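Local coordinates for uncharacterized ParM protein (Staphylococcus aureus, PDB 3JS6) that probably assembles into actin-like filaments that drive segregation of plasmid DNA, at residues 292-297 and 313-318; 108-113 and 147-152. All coordinates share one frame; numbering follows the deposited sequence.

Contact 1 of 2, residues 292-297 and 313-318; sequences DRIIVT and SDVFEK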
ATOM      1  N   ASP A 292      21.976   8.473  -6.334  1.00 38.30           N
ATOM      2  CA  ASP A 292      22.468   7.094  -6.346  1.00 32.78           C
ATOM      3  C   ASP A 292      21.477   6.107  -6.937  1.00 33.23           C
ATOM      4  O   ASP A 292      21.871   5.106  -7.522  1.00 28.25           O
ATOM      5  CB  ASP A 292      22.860   6.669  -4.934  1.00 37.84           C
ATOM      6  CG  ASP A 292      23.920   7.578  -4.343  1.00 45.86           C
ATOM      7  OD1 ASP A 292      24.888   7.883  -5.072  1.00 52.28           O
ATOM      8  OD2 ASP A 292      23.794   7.988  -3.166  1.00 37.25           O
ATOM      9  N   ARG A 293      20.188   6.381  -6.778  1.00 19.14           N
ATOM     10  CA  ARG A 293      19.164   5.489  -7.332  1.00 24.31           C
ATOM     11  C   ARG A 293      17.804   6.167  -7.276  1.00 19.08           C
ATOM     12  O   ARG A 293      17.521   6.972  -6.392  1.00 21.75           O
ATOM     13  CB  ARG A 293      19.088   4.182  -6.522  1.00 23.59           C
ATOM     14  CG  ARG A 293      18.576   2.931  -7.275  1.00 24.59           C
ATOM     15  CD  ARG A 293      19.620   2.430  -8.308  1.00 24.36           C
ATOM     16  NE  ARG A 293      20.934   2.192  -7.697  1.00 24.88           N
ATOM     17  CZ  ARG A 293      21.258   1.116  -6.976  1.00 38.82           C
ATOM     18  NH1 ARG A 293      20.375   0.145  -6.773  1.00 28.68           N
ATOM     19  NH2 ARG A 293      22.462   1.029  -6.423  1.00 33.61           N
ATOM     20  N   ILE A 294      16.969   5.841  -8.236  1.00 21.69           N
ATOM     21  CA  ILE A 294      15.615   6.341  -8.273  1.00 21.72           C
ATOM     22  C   ILE A 294      14.818   5.061  -8.388  1.00 20.02           C
ATOM     23  O   ILE A 294      14.956   4.310  -9.370  1.00 23.34           O
ATOM     24  CB  ILE A 294      15.367   7.229  -9.519  1.00 24.12           C
ATOM     25  CG1 ILE A 294      16.188   8.520  -9.419  1.00 27.69           C
ATOM     26  CG2 ILE A 294      13.901   7.506  -9.647  1.00 24.78           C
ATOM     27  CD1 ILE A 294      16.226   9.336 -10.729  1.00 29.14           C
ATOM     28  N   ILE A 295      14.010   4.781  -7.377  1.00 17.95           N
ATOM     29  CA  ILE A 295      13.190   3.583  -7.368  1.00 15.53           C
ATOM     30  C   ILE A 295      11.887   3.989  -8.039  1.00 25.20           C
ATOM     31  O   ILE A 295      11.256   4.990  -7.658  1.00 24.71           O
ATOM     32  CB  ILE A 295      12.927   3.116  -5.904  1.00 16.34           C
ATOM     33  CG1 ILE A 295      14.202   2.514  -5.296  1.00 27.52           C
ATOM     34  CG2 ILE A 295      11.895   2.036  -5.865  1.00 18.15           C
ATOM     35  CD1 ILE A 295      15.139   3.468  -4.713  1.00 32.28           C
ATOM     36  N   VAL A 296      11.499   3.232  -9.057  1.00 20.08           N
ATOM     37  CA  VAL A 296      10.280   3.525  -9.807  1.00 19.92           C
ATOM     38  C   VAL A 296       9.234   2.607  -9.250  1.00 21.61           C
ATOM     39  O   VAL A 296       9.395   1.396  -9.310  1.00 19.92           O
ATOM     40  CB  VAL A 296      10.499   3.229 -11.296  1.00 23.82           C
ATOM     41  CG1 VAL A 296       9.280   3.631 -12.112  1.00 21.87           C
ATOM     42  CG2 VAL A 296      11.750   3.971 -11.759  1.00 27.62           C
ATOM     43  N   THR A 297       8.161   3.171  -8.700  1.00 15.28           N
ATOM     44  CA  THR A 297       7.112   2.347  -8.097  1.00 18.50           C
ATOM     45  C   THR A 297       5.705   2.856  -8.491  1.00 26.30           C
ATOM     46  O   THR A 297       5.579   3.772  -9.306  1.00 25.81           O
ATOM     47  CB  THR A 297       7.300   2.329  -6.549  1.00 22.30           C
ATOM     48  OG1 THR A 297       6.504   1.296  -5.975  1.00 20.50           O
ATOM     49  CG2 THR A 297       6.920   3.673  -5.929  1.00 19.02           C
ATOM     50  N   SER A 313      20.944   6.016 -17.949  1.00 48.67           N
ATOM     51  CA  SER A 313      21.531   4.737 -17.608  1.00 52.14           C
ATOM     52  C   SER A 313      22.024   4.651 -16.169  1.00 46.06           C
ATOM     53  O   SER A 313      22.431   5.646 -15.563  1.00 44.97           O
ATOM     54  CB  SER A 313      22.692   4.456 -18.558  1.00 53.22           C
ATOM     55  OG  SER A 313      23.608   5.539 -18.532  1.00 63.55           O
ATOM     56  N   ASP A 314      21.969   3.438 -15.636  1.00 42.02           N
ATOM     57  CA  ASP A 314      22.444   3.133 -14.296  1.00 37.29           C
ATOM     58  C   ASP A 314      21.870   3.938 -13.143  1.00 34.19           C
ATOM     59  O   ASP A 314      22.602   4.274 -12.215  1.00 32.85           O
ATOM     60  CB  ASP A 314      23.964   3.255 -14.258  1.00 49.33           C
ATOM     61  CG  ASP A 314      24.633   2.520 -15.401  1.00 61.39           C
ATOM     62  OD1 ASP A 314      24.250   1.358 -15.671  1.00 62.39           O
ATOM     63  OD2 ASP A 314      25.545   3.105 -16.027  1.00 68.26           O
ATOM     64  N   VAL A 315      20.584   4.261 -13.172  1.00 31.24           N
ATOM     65  CA  VAL A 315      20.037   5.012 -12.041  1.00 28.76           C
ATOM     66  C   VAL A 315      18.644   4.575 -11.628  1.00 24.21           C
ATOM     67  O   VAL A 315      18.294   4.630 -10.447  1.00 21.99           O
ATOM     68  CB  VAL A 315      20.027   6.534 -12.301  1.00 31.13           C
ATOM     69  CG1 VAL A 315      19.023   6.880 -13.394  1.00 33.56           C
ATOM     70  CG2 VAL A 315      19.664   7.259 -11.015  1.00 36.65           C
ATOM     71  N   PHE A 316      17.840   4.126 -12.584  1.00 21.47           N
ATOM     72  CA  PHE A 316      16.508   3.708 -12.241  1.00 20.37           C
ATOM     73  C   PHE A 316      16.487   2.245 -11.838  1.00 25.95           C
ATOM     74  O   PHE A 316      17.191   1.404 -12.424  1.00 22.13           O
ATOM     75  CB  PHE A 316      15.551   3.916 -13.419  1.00 24.99           C
ATOM     76  CG  PHE A 316      15.342   5.359 -13.791  1.00 34.70           C
ATOM     77  CD1 PHE A 316      15.982   5.903 -14.903  1.00 33.32           C
ATOM     78  CD2 PHE A 316      14.460   6.165 -13.056  1.00 27.15           C
ATOM     79  CE1 PHE A 316      15.744   7.226 -15.289  1.00 33.66           C
ATOM     80  CE2 PHE A 316      14.217   7.486 -13.436  1.00 37.91           C
ATOM     81  CZ  PHE A 316      14.862   8.019 -14.563  1.00 27.84           C
ATOM     82  N   GLU A 317      15.658   1.935 -10.851  1.00 17.77           N
ATOM     83  CA  GLU A 317      15.533   0.557 -10.414  1.00 19.51           C
ATOM     84  C   GLU A 317      14.064   0.245 -10.159  1.00 19.98           C
ATOM     85  O   GLU A 317      13.293   1.122  -9.781  1.00 22.34           O
ATOM     86  CB  GLU A 317      16.344   0.340  -9.132  1.00 20.60           C
ATOM     87  CG  GLU A 317      16.181  -1.083  -8.554  1.00 24.89           C
ATOM     88  CD  GLU A 317      16.997  -1.303  -7.302  1.00 30.13           C
ATOM     89  OE1 GLU A 317      16.945  -2.425  -6.756  1.00 26.06           O
ATOM     90  OE2 GLU A 317      17.685  -0.356  -6.862  1.00 28.47           O
ATOM     91  N   LYS A 318      13.660  -1.003 -10.356  1.00 18.26           N
ATOM     92  CA  LYS A 318      12.278  -1.382 -10.099  1.00 23.07           C
ATOM     93  C   LYS A 318      12.289  -2.707  -9.363  1.00 28.53           C
ATOM     94  O   LYS A 318      13.158  -3.549  -9.622  1.00 25.88           O
ATOM     95  CB  LYS A 318      11.502  -1.576 -11.413  1.00 22.34           C
ATOM     96  CG  LYS A 318      10.008  -1.896 -11.211  1.00 44.16           C
ATOM     97  CD  LYS A 318       9.339  -2.373 -12.512  1.00 33.21           C
ATOM     98  CE  LYS A 318       7.818  -2.533 -12.349  1.00 47.76           C
ATOM     99  NZ  LYS A 318       7.381  -3.602 -11.376  1.00 39.83           N
TER

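Contact 2 of 2, residues 108-113 and 147-152; sequences PEEVVN and GIAKTI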
ATOM      1  N   PRO A 108      -2.478 -20.641  12.295  1.00 31.65           N
ATOM      2  CA  PRO A 108      -3.270 -21.776  12.786  1.00 30.77           C
ATOM      3  C   PRO A 108      -3.746 -21.723  14.235  1.00 29.35           C
ATOM      4  O   PRO A 108      -4.880 -22.065  14.516  1.00 33.21           O
ATOM      5  CB  PRO A 108      -2.349 -22.982  12.537  1.00 32.90           C
ATOM      6  CG  PRO A 108      -1.355 -22.487  11.510  1.00 32.97           C
ATOM      7  CD  PRO A 108      -1.107 -21.073  11.967  1.00 22.97           C
ATOM      8  N   GLU A 109      -2.863 -21.330  15.154  1.00 30.34           N
ATOM      9  CA  GLU A 109      -3.210 -21.254  16.577  1.00 37.91           C
ATOM     10  C   GLU A 109      -4.280 -20.231  16.875  1.00 35.38           C
ATOM     11  O   GLU A 109      -4.455 -19.259  16.131  1.00 31.84           O
ATOM     12  CB  GLU A 109      -1.999 -20.873  17.447  1.00 48.92           C
ATOM     13  CG  GLU A 109      -0.714 -21.541  17.100  1.00 46.53           C
ATOM     14  CD  GLU A 109       0.129 -20.709  16.164  1.00 43.11           C
ATOM     15  OE1 GLU A 109       0.844 -19.802  16.635  1.00 47.89           O
ATOM     16  OE2 GLU A 109       0.075 -20.963  14.952  1.00 32.34           O
ATOM     17  N   GLU A 110      -4.964 -20.451  17.995  1.00 35.55           N
ATOM     18  CA  GLU A 110      -6.028 -19.578  18.484  1.00 35.32           C
ATOM     19  C   GLU A 110      -5.531 -18.210  18.938  1.00 33.76           C
ATOM     20  O   GLU A 110      -6.126 -17.174  18.618  1.00 34.09           O
ATOM     21  CB  GLU A 110      -6.734 -20.212  19.678  1.00 41.43           C
ATOM     22  CG  GLU A 110      -7.856 -21.135  19.341  1.00 57.19           C
ATOM     23  CD  GLU A 110      -9.075 -20.843  20.185  1.00 58.12           C
ATOM     24  OE1 GLU A 110      -9.686 -19.769  19.982  1.00 66.93           O
ATOM     25  OE2 GLU A 110      -9.412 -21.674  21.057  1.00 57.01           O
ATOM     26  N   VAL A 111      -4.466 -18.211  19.723  1.00 32.23           N
ATOM     27  CA  VAL A 111      -3.917 -16.960  20.221  1.00 29.37           C
ATOM     28  C   VAL A 111      -2.800 -16.499  19.306  1.00 25.16           C
ATOM     29  O   VAL A 111      -1.777 -17.164  19.173  1.00 24.63           O
ATOM     30  CB  VAL A 111      -3.385 -17.115  21.650  1.00 30.62           C
ATOM     31  CG1 VAL A 111      -2.779 -15.782  22.128  1.00 30.19           C
ATOM     32  CG2 VAL A 111      -4.531 -17.520  22.575  1.00 27.24           C
ATOM     33  N   VAL A 112      -3.004 -15.343  18.689  1.00 21.37           N
ATOM     34  CA  VAL A 112      -2.061 -14.781  17.721  1.00 19.28           C
ATOM     35  C   VAL A 112      -1.354 -13.562  18.252  1.00 20.17           C
ATOM     36  O   VAL A 112      -1.955 -12.483  18.315  1.00 22.10           O
ATOM     37  CB  VAL A 112      -2.821 -14.370  16.409  1.00 19.42           C
ATOM     38  CG1 VAL A 112      -1.831 -13.908  15.340  1.00 15.33           C
ATOM     39  CG2 VAL A 112      -3.615 -15.548  15.898  1.00 21.62           C
ATOM     40  N   ASN A 113      -0.088 -13.707  18.646  1.00 20.05           N
ATOM     41  CA  ASN A 113       0.666 -12.568  19.152  1.00 22.31           C
ATOM     42  C   ASN A 113       1.436 -11.977  17.972  1.00 17.84           C
ATOM     43  O   ASN A 113       2.070 -12.703  17.204  1.00 22.18           O
ATOM     44  CB  ASN A 113       1.641 -13.023  20.239  1.00 32.89           C
ATOM     45  CG  ASN A 113       0.938 -13.712  21.395  1.00 36.09           C
ATOM     46  OD1 ASN A 113       1.226 -14.861  21.711  1.00 41.14           O
ATOM     47  ND2 ASN A 113       0.009 -13.009  22.026  1.00 27.71           N
ATOM     48  N   GLY A 147     -16.384 -17.428  11.031  1.00 33.16           N
ATOM     49  CA  GLY A 147     -16.671 -18.307  12.157  1.00 30.95           C
ATOM     50  C   GLY A 147     -15.499 -18.794  13.011  1.00 33.85           C
ATOM     51  O   GLY A 147     -15.717 -19.431  14.026  1.00 35.21           O
ATOM     52  N   ILE A 148     -14.265 -18.499  12.624  1.00 30.23           N
ATOM     53  CA  ILE A 148     -13.105 -18.956  13.389  1.00 31.03           C
ATOM     54  C   ILE A 148     -12.559 -17.847  14.299  1.00 30.24           C
ATOM     55  O   ILE A 148     -12.064 -16.835  13.821  1.00 21.83           O
ATOM     56  CB  ILE A 148     -11.968 -19.426  12.443  1.00 29.76           C
ATOM     57  CG1 ILE A 148     -12.478 -20.513  11.487  1.00 31.81           C
ATOM     58  CG2 ILE A 148     -10.788 -19.925  13.253  1.00 29.40           C
ATOM     59  CD1 ILE A 148     -12.949 -21.792  12.184  1.00 36.27           C
ATOM     60  N   ALA A 149     -12.632 -18.056  15.612  1.00 29.49           N
ATOM     61  CA  ALA A 149     -12.171 -17.074  16.592  1.00 31.02           C
ATOM     62  C   ALA A 149     -10.657 -17.001  16.740  1.00 32.04           C
ATOM     63  O   ALA A 149      -9.991 -18.018  16.924  1.00 28.29           O
ATOM     64  CB  ALA A 149     -12.802 -17.372  17.978  1.00 24.40           C
ATOM     65  N   LYS A 150     -10.117 -15.794  16.637  1.00 29.96           N
ATOM     66  CA  LYS A 150      -8.681 -15.575  16.822  1.00 25.69           C
ATOM     67  C   LYS A 150      -8.572 -14.500  17.871  1.00 28.37           C
ATOM     68  O   LYS A 150      -9.272 -13.481  17.791  1.00 22.02           O
ATOM     69  CB  LYS A 150      -8.001 -15.062  15.544  1.00 29.33           C
ATOM     70  CG  LYS A 150      -7.891 -16.082  14.417  1.00 24.58           C
ATOM     71  CD  LYS A 150      -7.099 -17.302  14.831  1.00 26.04           C
ATOM     72  CE  LYS A 150      -7.020 -18.296  13.685  1.00 30.05           C
ATOM     73  NZ  LYS A 150      -6.287 -19.537  14.052  1.00 31.30           N
ATOM     74  N   THR A 151      -7.712 -14.737  18.856  1.00 27.34           N
ATOM     75  CA  THR A 151      -7.443 -13.777  19.907  1.00 22.93           C
ATOM     76  C   THR A 151      -6.166 -13.110  19.436  1.00 23.60           C
ATOM     77  O   THR A 151      -5.145 -13.781  19.275  1.00 25.10           O
ATOM     78  CB  THR A 151      -7.152 -14.473  21.253  1.00 28.65           C
ATOM     79  OG1 THR A 151      -8.334 -15.131  21.714  1.00 31.60           O
ATOM     80  CG2 THR A 151      -6.692 -13.463  22.287  1.00 30.29           C
ATOM     81  N   ILE A 152      -6.205 -11.799  19.229  1.00 20.05           N
ATOM     82  CA  ILE A 152      -5.030 -11.101  18.726  1.00 21.00           C
ATOM     83  C   ILE A 152      -4.424 -10.124  19.712  1.00 19.15           C
ATOM     84  O   ILE A 152      -5.070  -9.145  20.106  1.00 27.68           O
ATOM     85  CB  ILE A 152      -5.376 -10.327  17.433  1.00 25.76           C
ATOM     86  CG1 ILE A 152      -5.804 -11.327  16.354  1.00 25.46           C
ATOM     87  CG2 ILE A 152      -4.179  -9.488  16.974  1.00 26.42           C
ATOM     88  CD1 ILE A 152      -7.063 -10.946  15.631  1.00 26.27           C
TER

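Contact 1 of 2, residues 292-297 and 313-318
V315 meets the strand 293-297 first: its carbonyl O accepts the N-H of I294 at 2.8 Å, while its CG2, which chi1 of 68° sets anti to the backbone N, touches CG1 and CD1 of I294. F316 follows on the same face as I294. The two side chains run side by side in the same direction, so that the CD2-CE2 side of the ring lies obliquely against I294 CG2, and V296 CG2 reaches F316 CD2 at 3.7 Å; L308 of helix 301-311 also touches the F316 side chain. E317 grips the strand twice by its backbone, N to I294 O at 2.9 Å and O to V296 N with a nearly straight bond (172°). Its side chain, fully extended on the face of I295, carries OE2 to R293 NH1, a salt bridge of 2.7 Å. The arginine bends at chi2 and chi3 to bring NH1 there; OE2 lies near the guanidinium plane, but is itself met from above the carboxylate plane. R293 NE bonds to D292 O, which may steady the bend. K318 turns NZ to S322. Parallel pairing across helix 301-311 makes this a beta-alpha-beta crossover at the edge of the five-stranded sheet of an actin-like fold.

Contact 2 of 2, residues 108-113 and 147-152
K150 reaches across from strand 148-152 to the loop that precedes strand 111-113, and its ammonium group defines the closely packed side of this contact. Its chain bends at chi2 (-60°) and then runs extended, bringing NZ to two carbonyls that jointly accept its hydrogen bonds, V107 O, just before the segment, and E109 O, the latter at 2.8 Å. The amine stands above the plane of the E109 carbonyl, well off its lone pairs; P108 O lies close as well, but at a poor angle for bonding. The aliphatic part of the lysine is used too, since CD passes obliquely by V112 CG2 at 4.0 Å. V112 and I152 occupy the same buried face, where V112 CB approaches I152 CG1 at 4.3 Å, and I143 of the neighbouring strand 141-145 adjoins I152. Between the two strands the parallel ladder is well formed: T151 N donates to E110 O at 2.9 Å, and V112 N to T151 O at 2.7 Å, both nearly straight.

The solvent side is looser. On the face shared by V111 and T151, the side chain of V111 comes no nearer to that of T151 than 4.2 Å, from CG2 to CB. E110, an exposed loop residue, starts away from the partner strand and bends back until OE1 is 3.5 Å from A149 O, an approach between two oxygens that supplies no bond. E109 turns instead to the hydroxyl of Y5, its OE2 6.6 Å from K150 NZ. The ammonium is therefore held by main-chain oxygens and not by either carboxylate; its charge is probably eased by the carbonyl oxygens of V107 and E109, to which it is hydrogen-bonded.

Overall arrangement
Contact 2 comes first along the chain and is complete before contact 1 begins. Their centres lie about 41 Å apart, on opposite sides of the chain's centre, and their nearest atoms are about 27 Å from each other. Each is a parallel strand pairing, but in a separate mixed sheet: 111-120 with 148-161 in the large sheet of the N-terminal half, and 293-297 with 316-317 at the end of the five-stranded sheet that also contains strands 185-191, 196-202 and 205-214. The two sheets match the two-domain architecture of actin-like ATPases. Each pairing thus probably serves its own domain of a fold that, in relatives, binds nucleotide between the two.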